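Local coordinates for protein argonaute (Aquifex aeolicus, PDB 1YVU) that cleaves target RNA as a DNA-guided endonuclease, using short single-stranded DNA guides to bind the complementary strand and divalent metal ions, preferably magnesium, as cofactor, at residues Lys487-Ile491 with Asn523-Glu527; Phe612-Tyr616 with Leu660-Leu664. All blocks are in the same frame, centred on the assembly; numbering follows the deposited sequence.

Interaction 1 of 2, residues Lys487-Ile491 with Asn523-Glu527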
# COMPACT_ATOMS: atom_id res chain seq x y z
N LYS A 487 23.18 -4.94 -15.83
CA LYS A 487 21.83 -5.28 -16.27
C LYS A 487 21.79 -6.78 -16.22
O LYS A 487 22.84 -7.42 -16.28
CB LYS A 487 21.48 -4.77 -17.68
CG LYS A 487 22.23 -5.40 -18.85
CD LYS A 487 21.82 -4.77 -20.17
CE LYS A 487 22.50 -5.47 -21.32
NZ LYS A 487 21.92 -5.02 -22.61
N LEU A 488 20.59 -7.33 -16.10
CA LEU A 488 20.36 -8.77 -16.04
C LEU A 488 20.79 -9.45 -17.33
O LEU A 488 20.77 -8.83 -18.40
CB LEU A 488 18.89 -9.06 -15.74
CG LEU A 488 18.35 -8.66 -14.37
CD1 LEU A 488 16.90 -8.29 -14.47
CD2 LEU A 488 18.57 -9.78 -13.36
N LYS A 489 21.28 -10.68 -17.20
CA LYS A 489 21.75 -11.48 -18.32
C LYS A 489 20.59 -12.20 -18.97
O LYS A 489 20.52 -12.29 -20.19
CB LYS A 489 22.76 -12.50 -17.80
CG LYS A 489 23.22 -13.55 -18.80
CD LYS A 489 23.87 -14.66 -18.05
CE LYS A 489 24.30 -15.75 -18.95
NZ LYS A 489 25.75 -16.05 -18.68
N GLU A 490 19.70 -12.75 -18.15
CA GLU A 490 18.56 -13.49 -18.66
C GLU A 490 17.43 -13.28 -17.67
O GLU A 490 17.70 -13.11 -16.48
CB GLU A 490 18.95 -14.98 -18.71
CG GLU A 490 17.98 -15.92 -19.45
CD GLU A 490 17.74 -15.55 -20.92
OE1 GLU A 490 18.74 -15.41 -21.68
OE2 GLU A 490 16.56 -15.39 -21.33
N ILE A 491 16.20 -13.08 -18.16
CA ILE A 491 15.03 -13.01 -17.28
C ILE A 491 14.25 -14.20 -17.79
O ILE A 491 14.09 -14.34 -19.01
CB ILE A 491 14.15 -11.76 -17.48
CG1 ILE A 491 14.79 -10.55 -16.80
CG2 ILE A 491 12.75 -11.96 -16.86
CD1 ILE A 491 14.08 -9.23 -17.06
N ASN A 523 12.97 -3.59 -20.55
CA ASN A 523 13.60 -4.54 -21.50
C ASN A 523 13.51 -5.96 -20.94
O ASN A 523 13.28 -6.13 -19.76
CB ASN A 523 15.10 -4.22 -21.58
CG ASN A 523 15.63 -4.21 -22.99
OD1 ASN A 523 15.28 -5.06 -23.81
ND2 ASN A 523 16.51 -3.25 -23.29
N SER A 524 13.82 -6.95 -21.78
CA SER A 524 13.84 -8.38 -21.37
C SER A 524 15.11 -8.64 -20.56
O SER A 524 15.31 -9.73 -20.01
CB SER A 524 13.84 -9.29 -22.59
OG SER A 524 14.98 -9.03 -23.39
N LYS A 525 16.00 -7.64 -20.57
CA LYS A 525 17.26 -7.68 -19.83
C LYS A 525 17.15 -6.76 -18.59
O LYS A 525 18.12 -6.52 -17.88
CB LYS A 525 18.42 -7.27 -20.76
CG LYS A 525 18.58 -8.15 -22.00
CD LYS A 525 18.75 -9.61 -21.60
CE LYS A 525 18.33 -10.60 -22.69
NZ LYS A 525 18.16 -11.97 -22.10
N GLY A 526 15.94 -6.25 -18.37
CA GLY A 526 15.65 -5.41 -17.22
C GLY A 526 15.95 -3.92 -17.30
O GLY A 526 15.61 -3.21 -16.35
N GLU A 527 16.59 -3.44 -18.38
CA GLU A 527 16.92 -2.01 -18.47
C GLU A 527 15.77 -1.09 -18.84
O GLU A 527 14.82 -1.51 -19.50
CB GLU A 527 18.18 -1.78 -19.31
CG GLU A 527 18.04 -1.89 -20.79
CD GLU A 527 19.35 -2.20 -21.47
OE1 GLU A 527 20.32 -1.45 -21.27
OE2 GLU A 527 19.41 -3.22 -22.19
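K525 meets the 487-491 segment with a side chain bent near its base and extended beyond: CG lies beside the backbone N (chi1 -59°), and a second bend at chi2 (-56°) carries CD, CE and NZ to the carbonyl oxygen of K489. Its ammonium group donates to this peptide oxygen, K525 NZ to K489 O at 3.1 Å, approaching the carbonyl from a position tilted out of its plane. The same nitrogen also faces the carboxylate of E490 in a longer salt bridge, K525 NZ to E490 OE1 3.5 Å, OE1 being the nearer of the two carboxylate oxygens. K487 and E527 form the second charged pair. Both start with CG between the backbone N and the carbonyl carbon and then run out extended, K487 NZ meeting E527 OE2 at 3.1 Å on the syn side, 25° out of the carboxylate plane. Along the K487 chain, CD also lies against this carboxylate.

Residues N523-E527 turn the chain between strands 515-522 and 528-536 of the RNase H fold of the PIWI domain. A type I turn from N523 to G526 is followed by a G1 bulge: G526 N bonds N523 O, N523 N bonds E527 O, and G526 has a positive phi at which a side chain would collide with the preceding carbonyl oxygen, so that glycine is favoured. The carbonyl oxygens of S524 and K525 meet the 487-491 segment. L488 N makes a weak bond to K525 O at 3.2 Å. L488 CB rests on that same oxygen. I491 CD1 lies against the turn, 3.7 Å from G526 N. On its other side, the short strand 487-488 pairs with strand 322-323 of linker L2, K487 bonding the backbone of L323, while M665 packs against the side chains of K487 and L488.

Interaction 2 of 2, residues Phe612-Tyr616 with Leu660-Leu664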
# COMPACT_ATOMS: atom_id res chain seq x y z
N PHE A 612 16.83 -15.74 5.00
CA PHE A 612 17.11 -15.75 3.55
C PHE A 612 15.88 -16.22 2.77
O PHE A 612 15.93 -17.02 1.82
CB PHE A 612 18.32 -16.62 3.23
CG PHE A 612 19.59 -15.86 3.22
CD1 PHE A 612 20.41 -15.81 4.38
CD2 PHE A 612 19.97 -15.12 2.07
CE1 PHE A 612 21.59 -15.03 4.40
CE2 PHE A 612 21.16 -14.33 2.06
CZ PHE A 612 21.97 -14.28 3.23
N ILE A 613 14.78 -15.58 3.15
CA ILE A 613 13.44 -15.80 2.67
C ILE A 613 13.08 -15.34 1.23
O ILE A 613 12.07 -15.79 0.66
CB ILE A 613 12.48 -15.33 3.83
CG1 ILE A 613 12.53 -16.38 4.93
CG2 ILE A 613 11.05 -15.15 3.45
CD1 ILE A 613 12.21 -15.88 6.29
N LYS A 614 13.95 -14.53 0.59
CA LYS A 614 13.67 -14.06 -0.77
C LYS A 614 13.44 -15.24 -1.71
O LYS A 614 14.35 -16.07 -1.88
CB LYS A 614 14.80 -13.19 -1.33
CG LYS A 614 14.55 -12.70 -2.74
CD LYS A 614 15.52 -11.66 -3.19
CE LYS A 614 15.07 -11.06 -4.52
NZ LYS A 614 15.92 -9.97 -5.07
N GLY A 615 12.20 -15.30 -2.22
CA GLY A 615 11.76 -16.34 -3.14
C GLY A 615 10.69 -17.26 -2.54
O GLY A 615 10.06 -18.06 -3.24
N TYR A 616 10.48 -17.11 -1.24
CA TYR A 616 9.49 -17.90 -0.54
C TYR A 616 8.07 -17.62 -0.96
O TYR A 616 7.71 -16.45 -1.15
CB TYR A 616 9.65 -17.71 0.95
CG TYR A 616 10.73 -18.56 1.55
CD1 TYR A 616 11.97 -18.79 0.86
CD2 TYR A 616 10.55 -19.15 2.80
CE1 TYR A 616 13.00 -19.59 1.44
CE2 TYR A 616 11.56 -19.95 3.40
CZ TYR A 616 12.78 -20.17 2.72
OH TYR A 616 13.70 -20.99 3.34
N LEU A 660 10.94 -11.01 -9.05
CA LEU A 660 12.09 -11.23 -8.18
C LEU A 660 13.37 -10.79 -8.84
O LEU A 660 14.22 -10.19 -8.19
CB LEU A 660 12.21 -12.69 -7.84
CG LEU A 660 11.33 -13.19 -6.74
CD1 LEU A 660 11.43 -14.68 -6.64
CD2 LEU A 660 11.80 -12.55 -5.46
N SER A 661 13.48 -11.03 -10.15
CA SER A 661 14.68 -10.62 -10.89
C SER A 661 14.73 -9.11 -11.05
O SER A 661 15.78 -8.53 -10.87
CB SER A 661 14.76 -11.31 -12.24
OG SER A 661 14.97 -12.71 -12.07
N LEU A 662 13.57 -8.49 -11.24
CA LEU A 662 13.46 -7.04 -11.43
C LEU A 662 13.66 -6.23 -10.18
O LEU A 662 13.72 -5.02 -10.27
CB LEU A 662 12.09 -6.67 -12.03
CG LEU A 662 11.83 -7.00 -13.51
CD1 LEU A 662 10.38 -6.78 -13.85
CD2 LEU A 662 12.72 -6.21 -14.44
N THR A 663 13.76 -6.88 -9.01
CA THR A 663 13.99 -6.13 -7.76
C THR A 663 15.41 -5.62 -7.82
O THR A 663 15.73 -4.58 -7.29
CB THR A 663 13.93 -7.03 -6.55
OG1 THR A 663 14.77 -8.17 -6.79
CG2 THR A 663 12.52 -7.45 -6.27
N LEU A 664 16.23 -6.38 -8.53
CA LEU A 664 17.65 -6.11 -8.74
C LEU A 664 17.90 -4.98 -9.72
O LEU A 664 19.04 -4.55 -9.90
CB LEU A 664 18.37 -7.37 -9.22
CG LEU A 664 18.06 -8.72 -8.57
CD1 LEU A 664 19.07 -9.70 -9.09
CD2 LEU A 664 18.06 -8.67 -7.05
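K614 and T663 reach toward each other tip to tip, K614 NZ donating to T663 OG1 at 2.7 Å. Alongside this bond the aliphatic part of the lysine slides past L660 in the opposite direction, with K614 CE 3.7 Å from L660 CD2, and the other methyl, L660 CD1, packs on G615 CA at 3.9 Å. L664 crosses the end of the lysine with its CD2 near NZ. The span is made by a fully extended lysine whose CG is anti to the backbone N (chi1 179°).

K614 and G615 are the central residues of a type II beta turn from I613 to Y616, closed by Y616 N to I613 O at 2.8 Å; G615 has the positive phi of the third position in such a turn, where glycine is preferred. The turn lies in the PIWI box and leads into strand 616-619. Further out, the backbone of G615 also bonds L316 and A628, joining the turn to neighbouring parts of the chain. On the facing segment, S661 OG lies within hydrogen-bonding distance of S657 O in its own helix and of K319 O in linker L2.

Following the chain, interaction 1 opens at the short strand 487-488 and closes past strands 497-505 and 515-522, at the turn into strand 528-536. Interaction 2 begins only later, at 612-616, and closes on the last part of helix 652-661 and the residues that follow, after strands 616-619, 624-627 and 641-645. The two loops are therefore in series, neither nested nor crossed, within the PIWI domain. Their centres lie about 15 Å apart, yet the segments touch: L662 CD2 packs 4.1 Å from G526 CA and 4.2 Å from I491 CD1, and L488 CD1 approaches S661 O. Segment 660-664 thus sits between the 523-527 hairpin turn and the PIWI-box turn at 612-616.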